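Local coordinates for conserved hypothetical protein (Sulfolobus solfataricus, PDB 2FNA) that binds ADP through a P-loop-type ATPase domain and probably hydrolyses ATP as an archaeal AAA+ ATPase with a C-terminal winged-helix region, at residues S323-Y326 and N327-Q331; A162-Y165 and D166-R170; K257-D260 and F261-Q265. One frame throughout, in Å; residues are numbered along the deposited sequence.

Interaction 1 (S323-Y326 and N327-Q331)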
ATOM      1  N   SER A 323     -19.071 -20.568 -10.697  1.00 49.60           N
ATOM      2  CA  SER A 323     -17.623 -20.431 -10.912  1.00 49.91           C
ATOM      3  C   SER A 323     -17.261 -18.997 -11.237  1.00 48.16           C
ATOM      4  O   SER A 323     -16.262 -18.472 -10.739  1.00 47.56           O
ATOM      5  CB  SER A 323     -17.134 -21.307 -12.074  1.00 49.58           C
ATOM      6  OG  SER A 323     -17.348 -22.683 -11.830  1.00 59.17           O
ATOM      7  N   GLU A 324     -18.060 -18.388 -12.110  1.00 45.79           N
ATOM      8  CA  GLU A 324     -17.870 -16.998 -12.489  1.00 45.82           C
ATOM      9  C   GLU A 324     -18.039 -16.099 -11.261  1.00 44.69           C
ATOM     10  O   GLU A 324     -17.163 -15.272 -10.970  1.00 41.74           O
ATOM     11  CB  GLU A 324     -18.858 -16.604 -13.598  1.00 45.97           C
ATOM     12  CG  GLU A 324     -18.494 -17.171 -14.969  1.00 46.24           C
ATOM     13  CD  GLU A 324     -19.576 -16.951 -16.030  1.00 48.25           C
ATOM     14  OE1 GLU A 324     -20.682 -17.554 -15.932  1.00 53.52           O
ATOM     15  OE2 GLU A 324     -19.303 -16.194 -16.987  1.00 50.14           O
ATOM     16  N   ILE A 325     -19.146 -16.302 -10.542  1.00 43.94           N
ATOM     17  CA  ILE A 325     -19.473 -15.528  -9.332  1.00 45.73           C
ATOM     18  C   ILE A 325     -18.354 -15.608  -8.277  1.00 44.28           C
ATOM     19  O   ILE A 325     -17.953 -14.603  -7.724  1.00 43.58           O
ATOM     20  CB  ILE A 325     -20.786 -16.010  -8.656  1.00 44.69           C
ATOM     21  CG1 ILE A 325     -21.990 -15.945  -9.619  1.00 52.55           C
ATOM     22  CG2 ILE A 325     -21.058 -15.204  -7.368  1.00 42.63           C
ATOM     23  CD1 ILE A 325     -22.727 -14.620  -9.654  1.00 57.21           C
ATOM     24  N   TYR A 326     -17.889 -16.821  -8.006  1.00 45.86           N
ATOM     25  CA  TYR A 326     -16.813 -17.071  -7.067  1.00 48.49           C
ATOM     26  C   TYR A 326     -15.558 -16.292  -7.452  1.00 48.61           C
ATOM     27  O   TYR A 326     -14.906 -15.681  -6.599  1.00 48.46           O
ATOM     28  CB  TYR A 326     -16.498 -18.571  -7.033  1.00 51.01           C
ATOM     29  CG  TYR A 326     -15.345 -18.951  -6.116  1.00 55.97           C
ATOM     30  CD1 TYR A 326     -15.544 -19.112  -4.744  1.00 59.45           C
ATOM     31  CD2 TYR A 326     -14.059 -19.158  -6.623  1.00 58.84           C
ATOM     32  CE1 TYR A 326     -14.499 -19.463  -3.900  1.00 59.27           C
ATOM     33  CE2 TYR A 326     -13.009 -19.508  -5.787  1.00 60.59           C
ATOM     34  CZ  TYR A 326     -13.236 -19.660  -4.427  1.00 60.87           C
ATOM     35  OH  TYR A 326     -12.198 -20.006  -3.588  1.00 61.32           O
ATOM     36  N   ASN A 327     -15.218 -16.325  -8.739  1.00 47.20           N
ATOM     37  CA  ASN A 327     -14.020 -15.648  -9.239  1.00 45.29           C
ATOM     38  C   ASN A 327     -14.110 -14.124  -9.092  1.00 42.31           C
ATOM     39  O   ASN A 327     -13.126 -13.487  -8.727  1.00 38.70           O
ATOM     40  CB  ASN A 327     -13.756 -16.051 -10.699  1.00 47.47           C
ATOM     41  CG  ASN A 327     -12.685 -15.195 -11.380  1.00 50.62           C
ATOM     42  OD1 ASN A 327     -11.540 -15.107 -10.920  1.00 55.41           O
ATOM     43  ND2 ASN A 327     -13.049 -14.593 -12.517  1.00 56.95           N
ATOM     44  N   TYR A 328     -15.277 -13.545  -9.379  1.00 41.15           N
ATOM     45  CA  TYR A 328     -15.466 -12.094  -9.227  1.00 40.42           C
ATOM     46  C   TYR A 328     -15.323 -11.654  -7.755  1.00 38.58           C
ATOM     47  O   TYR A 328     -14.636 -10.679  -7.441  1.00 38.88           O
ATOM     48  CB  TYR A 328     -16.836 -11.664  -9.766  1.00 41.55           C
ATOM     49  CG  TYR A 328     -17.122 -12.038 -11.208  1.00 42.57           C
ATOM     50  CD1 TYR A 328     -16.142 -11.916 -12.192  1.00 41.91           C
ATOM     51  CD2 TYR A 328     -18.396 -12.459 -11.601  1.00 43.26           C
ATOM     52  CE1 TYR A 328     -16.405 -12.238 -13.517  1.00 43.94           C
ATOM     53  CE2 TYR A 328     -18.674 -12.783 -12.934  1.00 42.46           C
ATOM     54  CZ  TYR A 328     -17.670 -12.666 -13.886  1.00 42.83           C
ATOM     55  OH  TYR A 328     -17.913 -12.982 -15.208  1.00 45.70           O
ATOM     56  N   LEU A 329     -15.971 -12.369  -6.846  1.00 36.84           N
ATOM     57  CA  LEU A 329     -15.859 -12.045  -5.426  1.00 36.36           C
ATOM     58  C   LEU A 329     -14.466 -12.307  -4.884  1.00 36.83           C
ATOM     59  O   LEU A 329     -13.984 -11.549  -4.064  1.00 37.33           O
ATOM     60  CB  LEU A 329     -16.909 -12.797  -4.595  1.00 38.10           C
ATOM     61  CG  LEU A 329     -18.352 -12.430  -4.936  1.00 36.83           C
ATOM     62  CD1 LEU A 329     -19.331 -13.365  -4.224  1.00 38.64           C
ATOM     63  CD2 LEU A 329     -18.629 -10.970  -4.604  1.00 39.76           C
ATOM     64  N   THR A 330     -13.815 -13.369  -5.334  1.00 39.02           N
ATOM     65  CA  THR A 330     -12.429 -13.662  -4.926  1.00 39.15           C
ATOM     66  C   THR A 330     -11.454 -12.567  -5.342  1.00 38.01           C
ATOM     67  O   THR A 330     -10.562 -12.211  -4.579  1.00 39.83           O
ATOM     68  CB  THR A 330     -11.941 -15.006  -5.526  1.00 38.98           C
ATOM     69  OG1 THR A 330     -12.704 -16.066  -4.952  1.00 41.08           O
ATOM     70  CG2 THR A 330     -10.438 -15.241  -5.244  1.00 41.44           C
ATOM     71  N   GLN A 331     -11.605 -12.064  -6.566  1.00 35.18           N
ATOM     72  CA  GLN A 331     -10.755 -10.995  -7.037  1.00 36.86           C
ATOM     73  C   GLN A 331     -10.965  -9.721  -6.185  1.00 36.06           C
ATOM     74  O   GLN A 331      -9.998  -9.079  -5.754  1.00 37.06           O
ATOM     75  CB  GLN A 331     -11.006 -10.736  -8.527  1.00 37.38           C
ATOM     76  CG  GLN A 331     -10.454 -11.824  -9.440  1.00 38.84           C
ATOM     77  CD  GLN A 331      -8.953 -12.015  -9.248  1.00 42.17           C
ATOM     78  OE1 GLN A 331      -8.160 -11.148  -9.598  1.00 38.25           O
ATOM     79  NE2 GLN A 331      -8.565 -13.143  -8.669  1.00 40.64           N
TER
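Tyr326 swings its ring away from its own backbone nitrogen (chi1 178°), while Thr330 keeps OG1 beside its own (chi1 -66°), and ring and hydroxyl meet one turn apart on helix 322-334, within the part of the chain assigned to a winged helix-turn-helix domain. The Thr330 hydroxyl lies over the centre of one face of the Tyr326 ring, 3.6 Å from OG1 to CE2. The same OG1 donates to the carbonyl oxygen of Tyr326 at 2.8 Å, a familiar way for a threonine inside a helix to satisfy its hydroxyl. That oxygen also takes the regular helical bond from Thr330 N, and its two donors arrive from opposite faces of the carbonyl plane, so one acceptor is gripped twice.

On the far side of the helix from Tyr326, Tyr328 lays its ring against the backbone of the preceding turn. One face, toward its rim, receives Glu324 O, 3.1 Å from CD2, while this oxygen accepts from Tyr328 N almost in line with the carbonyl bond. The Glu324 side chain runs alongside the ring in the same direction, its CB 3.9 Å from CE2 of Tyr328, with carboxylate and ring planes 42° apart. Their polar ends are fixed by other residues: Tyr328 OH bonds to Arg291, and Glu324 OE1 to Ser321. Tyr292 adds an edge-to-face stack with Tyr328, tying this surface to helix 289-299.

Ile325 and Leu329 form the apolar stripe, lying side by side and both reaching Trp305 of helix 305-316. Their i to i+4 contact is made by branches, CG2 of Ile325 against CD1 of Leu329 at 4.0 Å.

Interaction 2 (A162-Y165 and D166-R170)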
ATOM      1  N   ALA A 162      14.806 -14.603  -1.166  1.00 34.97           N
ATOM      2  CA  ALA A 162      15.069 -15.735  -0.270  1.00 34.11           C
ATOM      3  C   ALA A 162      16.560 -15.839   0.049  1.00 31.38           C
ATOM      4  O   ALA A 162      16.944 -16.106   1.178  1.00 35.11           O
ATOM      5  CB  ALA A 162      14.588 -17.035  -0.899  1.00 33.81           C
ATOM      6  N   TYR A 163      17.392 -15.625  -0.958  1.00 31.86           N
ATOM      7  CA  TYR A 163      18.834 -15.603  -0.768  1.00 30.37           C
ATOM      8  C   TYR A 163      19.264 -14.554   0.292  1.00 32.03           C
ATOM      9  O   TYR A 163      20.079 -14.833   1.175  1.00 33.91           O
ATOM     10  CB  TYR A 163      19.563 -15.381  -2.107  1.00 33.70           C
ATOM     11  CG  TYR A 163      21.053 -15.246  -1.909  1.00 34.20           C
ATOM     12  CD1 TYR A 163      21.823 -16.365  -1.663  1.00 40.62           C
ATOM     13  CD2 TYR A 163      21.674 -13.992  -1.881  1.00 39.45           C
ATOM     14  CE1 TYR A 163      23.178 -16.269  -1.431  1.00 42.05           C
ATOM     15  CE2 TYR A 163      23.046 -13.883  -1.639  1.00 38.45           C
ATOM     16  CZ  TYR A 163      23.786 -15.032  -1.415  1.00 42.83           C
ATOM     17  OH  TYR A 163      25.141 -14.986  -1.171  1.00 45.05           O
ATOM     18  N   ALA A 164      18.718 -13.351   0.171  1.00 32.22           N
ATOM     19  CA  ALA A 164      18.939 -12.287   1.120  1.00 32.10           C
ATOM     20  C   ALA A 164      18.427 -12.661   2.503  1.00 32.31           C
ATOM     21  O   ALA A 164      19.146 -12.535   3.504  1.00 36.09           O
ATOM     22  CB  ALA A 164      18.241 -11.006   0.627  1.00 30.64           C
ATOM     23  N   TYR A 165      17.180 -13.114   2.552  1.00 33.84           N
ATOM     24  CA  TYR A 165      16.556 -13.564   3.797  1.00 34.44           C
ATOM     25  C   TYR A 165      17.453 -14.550   4.527  1.00 35.73           C
ATOM     26  O   TYR A 165      17.746 -14.371   5.717  1.00 35.81           O
ATOM     27  CB  TYR A 165      15.156 -14.183   3.510  1.00 36.26           C
ATOM     28  CG  TYR A 165      14.336 -14.440   4.770  1.00 29.15           C
ATOM     29  CD1 TYR A 165      14.696 -15.444   5.661  1.00 33.33           C
ATOM     30  CD2 TYR A 165      13.215 -13.693   5.050  1.00 30.79           C
ATOM     31  CE1 TYR A 165      13.960 -15.681   6.800  1.00 39.31           C
ATOM     32  CE2 TYR A 165      12.481 -13.911   6.189  1.00 35.31           C
ATOM     33  CZ  TYR A 165      12.870 -14.908   7.065  1.00 34.01           C
ATOM     34  OH  TYR A 165      12.135 -15.135   8.180  1.00 30.03           O
ATOM     35  N   ASP A 166      17.893 -15.596   3.826  1.00 37.11           N
ATOM     36  CA  ASP A 166      18.722 -16.630   4.461  1.00 39.65           C
ATOM     37  C   ASP A 166      20.193 -16.215   4.686  1.00 39.80           C
ATOM     38  O   ASP A 166      20.807 -16.658   5.658  1.00 38.50           O
ATOM     39  CB  ASP A 166      18.664 -17.958   3.682  1.00 38.99           C
ATOM     40  CG  ASP A 166      17.249 -18.559   3.620  1.00 44.79           C
ATOM     41  OD1 ASP A 166      16.363 -18.182   4.434  1.00 35.34           O
ATOM     42  OD2 ASP A 166      17.025 -19.414   2.734  1.00 39.48           O
ATOM     43  N   ASN A 167      20.740 -15.347   3.823  1.00 39.96           N
ATOM     44  CA  ASN A 167      22.207 -15.103   3.795  1.00 36.78           C
ATOM     45  C   ASN A 167      22.733 -13.664   3.945  1.00 36.37           C
ATOM     46  O   ASN A 167      23.903 -13.478   4.289  1.00 36.80           O
ATOM     47  CB  ASN A 167      22.780 -15.680   2.502  1.00 35.41           C
ATOM     48  CG  ASN A 167      22.389 -17.121   2.307  1.00 36.22           C
ATOM     49  OD1 ASN A 167      22.902 -17.999   2.991  1.00 36.35           O
ATOM     50  ND2 ASN A 167      21.433 -17.370   1.411  1.00 30.48           N
ATOM     51  N   LEU A 168      21.908 -12.665   3.646  1.00 36.77           N
ATOM     52  CA  LEU A 168      22.330 -11.253   3.702  1.00 34.64           C
ATOM     53  C   LEU A 168      21.741 -10.663   4.971  1.00 34.81           C
ATOM     54  O   LEU A 168      20.572 -10.258   5.024  1.00 32.88           O
ATOM     55  CB  LEU A 168      21.919 -10.486   2.428  1.00 34.05           C
ATOM     56  CG  LEU A 168      22.450 -11.042   1.088  1.00 32.29           C
ATOM     57  CD1 LEU A 168      21.992 -10.213  -0.082  1.00 35.35           C
ATOM     58  CD2 LEU A 168      23.966 -11.126   1.072  1.00 38.44           C
ATOM     59  N   LYS A 169      22.574 -10.666   6.010  1.00 35.77           N
ATOM     60  CA  LYS A 169      22.155 -10.330   7.373  1.00 36.30           C
ATOM     61  C   LYS A 169      22.085  -8.847   7.650  1.00 33.98           C
ATOM     62  O   LYS A 169      21.511  -8.456   8.656  1.00 35.29           O
ATOM     63  CB  LYS A 169      23.068 -11.003   8.404  1.00 38.50           C
ATOM     64  CG  LYS A 169      23.177 -12.548   8.253  1.00 45.79           C
ATOM     65  CD  LYS A 169      21.876 -13.306   8.610  1.00 43.85           C
ATOM     66  CE  LYS A 169      21.850 -14.687   7.947  1.00 47.09           C
ATOM     67  NZ  LYS A 169      21.058 -15.709   8.709  1.00 51.30           N
ATOM     68  N   ARG A 170      22.652  -8.030   6.763  1.00 34.14           N
ATOM     69  CA  ARG A 170      22.493  -6.567   6.834  1.00 34.45           C
ATOM     70  C   ARG A 170      21.500  -6.003   5.828  1.00 32.31           C
ATOM     71  O   ARG A 170      21.460  -4.798   5.647  1.00 33.78           O
ATOM     72  CB  ARG A 170      23.838  -5.845   6.663  1.00 34.83           C
ATOM     73  CG  ARG A 170      24.743  -5.997   7.883  1.00 40.52           C
ATOM     74  CD  ARG A 170      25.919  -5.043   7.864  1.00 39.90           C
ATOM     75  NE  ARG A 170      26.848  -5.323   6.772  1.00 42.91           N
ATOM     76  CZ  ARG A 170      27.683  -6.361   6.738  1.00 42.71           C
ATOM     77  NH1 ARG A 170      27.717  -7.255   7.729  1.00 47.45           N
ATOM     78  NH2 ARG A 170      28.491  -6.519   5.696  1.00 48.30           N
TER
HETATM   79  O   HOH W   1      19.181 -12.172   6.551  1.00 43.27           O
HETATM   80  O   HOH W   2      17.887 -15.456   8.334  1.00 44.19           O
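The helix 158-167 ends here: Ala162 O still accepts from Asp166 N, and Ala164 O from Leu168 N at 2.8 Å, but Leu168 is the first residue whose backbone turns out of the helix, and it leads the chain toward strand 171-177. This is the helix-to-strand corner of a beta-alpha-beta unit in the P-loop ATPase fold.

Asn167 and Tyr163 show how a side chain can serve the last turn. The carbonyl oxygen of Tyr163 accepts from both Asn167 N and Asn167 ND2, the latter at 2.9 Å, in the carbonyl plane and on a lone pair. The hydrogen bond from ND2 is bent, with an N-H...O angle of 139°. Placing CG beside the backbone nitrogen (chi1 -53°) folds the Asn167 amide back to this carbonyl. CB itself, placed by the backbone, lies over one face of the Tyr163 ring, a CH-pi contact with CB 4.2 Å from the ring centroid. Ring and amide planes are 35° apart, and ND2 comes within 3.3 Å of CD1 of Tyr163. The ring's hydroxyl is bonded elsewhere, to Glu129 of helix 124-133.

Leu168 plugs the apolar side of the turn. Its CD2 meets CE2 of Tyr163, its CD1 meets CB of Ala164 at 3.9 Å, and the residue also packs on Leu128 of the neighbouring helix. Asp166 turns the other way, into a salt bridge with Arg199, and its OD1 sits 3.4 Å from CD1 of Tyr165, with carboxylate and ring planes perpendicular.

Water serves the carbonyls at the C-terminal end of the helix. One molecule lies 2.8 Å from both Tyr165 O and Leu168 O and bridges them; a second donates to Tyr165 O and accepts from Lys169 NZ over 3.2 Å.

Interaction 3 (K257-D260 and F261-Q265)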
ATOM      1  N   LYS A 257     -13.620  26.377   7.578  1.00 36.04           N
ATOM      2  CA  LYS A 257     -14.436  26.504   8.810  1.00 36.96           C
ATOM      3  C   LYS A 257     -15.949  26.372   8.607  1.00 36.60           C
ATOM      4  O   LYS A 257     -16.727  26.893   9.402  1.00 36.99           O
ATOM      5  CB  LYS A 257     -14.161  27.823   9.531  1.00 38.63           C
ATOM      6  CG  LYS A 257     -12.693  28.124   9.772  1.00 45.35           C
ATOM      7  CD  LYS A 257     -12.175  27.465  11.007  1.00 43.33           C
ATOM      8  CE  LYS A 257     -10.745  27.901  11.280  1.00 49.88           C
ATOM      9  NZ  LYS A 257     -10.618  29.357  11.576  1.00 39.93           N
ATOM     10  N   ASN A 258     -16.367  25.689   7.551  1.00 33.86           N
ATOM     11  CA  ASN A 258     -17.766  25.370   7.337  1.00 34.93           C
ATOM     12  C   ASN A 258     -17.874  23.864   7.375  1.00 34.60           C
ATOM     13  O   ASN A 258     -17.288  23.171   6.560  1.00 32.58           O
ATOM     14  CB  ASN A 258     -18.271  25.918   6.003  1.00 37.70           C
ATOM     15  CG  ASN A 258     -19.772  25.777   5.844  1.00 41.98           C
ATOM     16  OD1 ASN A 258     -20.307  24.680   5.769  1.00 40.56           O
ATOM     17  ND2 ASN A 258     -20.455  26.894   5.803  1.00 47.71           N
ATOM     18  N   LEU A 259     -18.625  23.361   8.337  1.00 35.09           N
ATOM     19  CA  LEU A 259     -18.718  21.938   8.553  1.00 34.58           C
ATOM     20  C   LEU A 259     -19.293  21.204   7.356  1.00 34.50           C
ATOM     21  O   LEU A 259     -18.752  20.183   6.963  1.00 33.52           O
ATOM     22  CB  LEU A 259     -19.547  21.650   9.796  1.00 34.71           C
ATOM     23  CG  LEU A 259     -19.735  20.166  10.052  1.00 34.92           C
ATOM     24  CD1 LEU A 259     -18.425  19.554  10.480  1.00 37.33           C
ATOM     25  CD2 LEU A 259     -20.818  19.946  11.114  1.00 46.15           C
ATOM     26  N   ASP A 260     -20.379  21.701   6.775  1.00 36.05           N
ATOM     27  CA  ASP A 260     -21.051  20.977   5.697  1.00 37.88           C
ATOM     28  C   ASP A 260     -20.242  21.012   4.433  1.00 37.86           C
ATOM     29  O   ASP A 260     -20.234  20.047   3.664  1.00 34.83           O
ATOM     30  CB  ASP A 260     -22.417  21.578   5.366  1.00 40.39           C
ATOM     31  CG  ASP A 260     -23.437  21.393   6.468  1.00 46.73           C
ATOM     32  OD1 ASP A 260     -23.191  20.608   7.418  1.00 60.11           O
ATOM     33  OD2 ASP A 260     -24.502  22.046   6.367  1.00 56.12           O
ATOM     34  N   PHE A 261     -19.620  22.161   4.175  1.00 37.51           N
ATOM     35  CA  PHE A 261     -18.710  22.281   3.052  1.00 36.42           C
ATOM     36  C   PHE A 261     -17.540  21.308   3.185  1.00 33.71           C
ATOM     37  O   PHE A 261     -17.246  20.598   2.232  1.00 35.92           O
ATOM     38  CB  PHE A 261     -18.223  23.725   2.898  1.00 38.83           C
ATOM     39  CG  PHE A 261     -17.218  23.924   1.790  1.00 40.50           C
ATOM     40  CD1 PHE A 261     -17.637  24.210   0.505  1.00 37.64           C
ATOM     41  CD2 PHE A 261     -15.844  23.852   2.052  1.00 41.30           C
ATOM     42  CE1 PHE A 261     -16.721  24.406  -0.507  1.00 43.43           C
ATOM     43  CE2 PHE A 261     -14.921  24.062   1.044  1.00 41.10           C
ATOM     44  CZ  PHE A 261     -15.365  24.333  -0.242  1.00 38.60           C
ATOM     45  N   ALA A 262     -16.887  21.261   4.343  1.00 32.82           N
ATOM     46  CA  ALA A 262     -15.734  20.361   4.552  1.00 33.59           C
ATOM     47  C   ALA A 262     -16.084  18.876   4.435  1.00 32.53           C
ATOM     48  O   ALA A 262     -15.303  18.094   3.890  1.00 32.39           O
ATOM     49  CB  ALA A 262     -15.047  20.638   5.875  1.00 32.44           C
ATOM     50  N   ILE A 263     -17.242  18.487   4.949  1.00 33.56           N
ATOM     51  CA  ILE A 263     -17.737  17.118   4.761  1.00 33.76           C
ATOM     52  C   ILE A 263     -18.042  16.788   3.317  1.00 34.01           C
ATOM     53  O   ILE A 263     -17.622  15.724   2.841  1.00 32.52           O
ATOM     54  CB  ILE A 263     -18.983  16.847   5.622  1.00 36.36           C
ATOM     55  CG1 ILE A 263     -18.532  16.654   7.071  1.00 36.37           C
ATOM     56  CG2 ILE A 263     -19.747  15.586   5.114  1.00 35.71           C
ATOM     57  CD1 ILE A 263     -19.625  16.573   8.063  1.00 40.05           C
ATOM     58  N   ASN A 264     -18.790  17.672   2.634  1.00 33.17           N
ATOM     59  CA  ASN A 264     -19.191  17.412   1.269  0.50 33.32           C
ATOM     60  C   ASN A 264     -17.974  17.379   0.355  1.00 34.23           C
ATOM     61  O   ASN A 264     -17.886  16.538  -0.529  1.00 33.51           O
ATOM     62  CB  ASN A 264     -20.216  18.450   0.787  0.50 33.80           C
ATOM     63  CG  ASN A 264     -21.600  18.241   1.400  0.50 34.33           C
ATOM     64  OD1 ASN A 264     -22.031  17.109   1.631  0.50 34.92           O
ATOM     65  ND2 ASN A 264     -22.301  19.336   1.658  0.50 38.47           N
ATOM     66  N   GLN A 265     -17.037  18.293   0.565  1.00 33.51           N
ATOM     67  CA  GLN A 265     -15.819  18.282  -0.238  1.00 34.86           C
ATOM     68  C   GLN A 265     -15.009  16.988  -0.045  1.00 31.35           C
ATOM     69  O   GLN A 265     -14.431  16.438  -1.010  1.00 31.29           O
ATOM     70  CB  GLN A 265     -14.957  19.506   0.074  1.00 36.88           C
ATOM     71  CG  GLN A 265     -13.674  19.540  -0.730  1.00 45.03           C
ATOM     72  CD  GLN A 265     -13.136  20.945  -0.919  1.00 59.87           C
ATOM     73  OE1 GLN A 265     -13.850  21.928  -0.730  1.00 64.88           O
ATOM     74  NE2 GLN A 265     -11.868  21.043  -1.307  1.00 64.59           N
TER
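Asn258 OD1 accepts from Phe261 N at 3.1 Å along a nearly straight N-H...O path (172°), the defining bond of an asparagine N-cap, here at the start of helix 259-282. A weak, more bent bond from Asp260 N reaches the same OD1, so one amide oxygen serves two backbone N-H groups of the first turn. Because CG of Asn258 stands anti to its backbone nitrogen (chi1 -172°), the amide is carried over the helix start, where OD1 also lies 3.7 Å from CB of Phe261. Amide and Phe261 ring are steeply inclined to each other, with planes 79° apart.

Behind the cap, the regular bonds begin at once: Ala262 N to Asn258 O, then Ile263 N to Leu259 O, both 3.0 Å. Leu259 and Ile263 run side by side in the same direction, an i to i+4 apolar pair that meets through its methyl ends, CD1 of Leu259 being 4.0 Å from CD1 of Ile263. Leu259 goes on to pack against Phe229 in a loop.

Further out, Lys257, with positive phi, makes the turn out of helix 243-256, and Ala262 rests on Phe249 of that helix, so the cap sits where helix 243-256 gives way to helix 259-282. Asn256 steadies the cap residue itself, its OD1 accepting from Asn258 N.

Overall arrangement
Along the chain the order is interaction 2, interaction 3, interaction 1, each a one- or two-turn contact within a helix or at its end. Interaction 2 belongs to a helix of the ATPase range, flanking the five-stranded parallel sheet; interaction 3 opens the long helix 259-282; interaction 1 lies in the winged-helix range. None touches another: the centres of interactions 2 and 3 are about 51 Å apart, on opposite sides of the chain's centre, and interaction 1 is about 37 Å and 39 Å, centre to centre, from interactions 2 and 3. The three therefore illustrate a helix end, a helix start and a run along most of a helix in one multidomain ATPase.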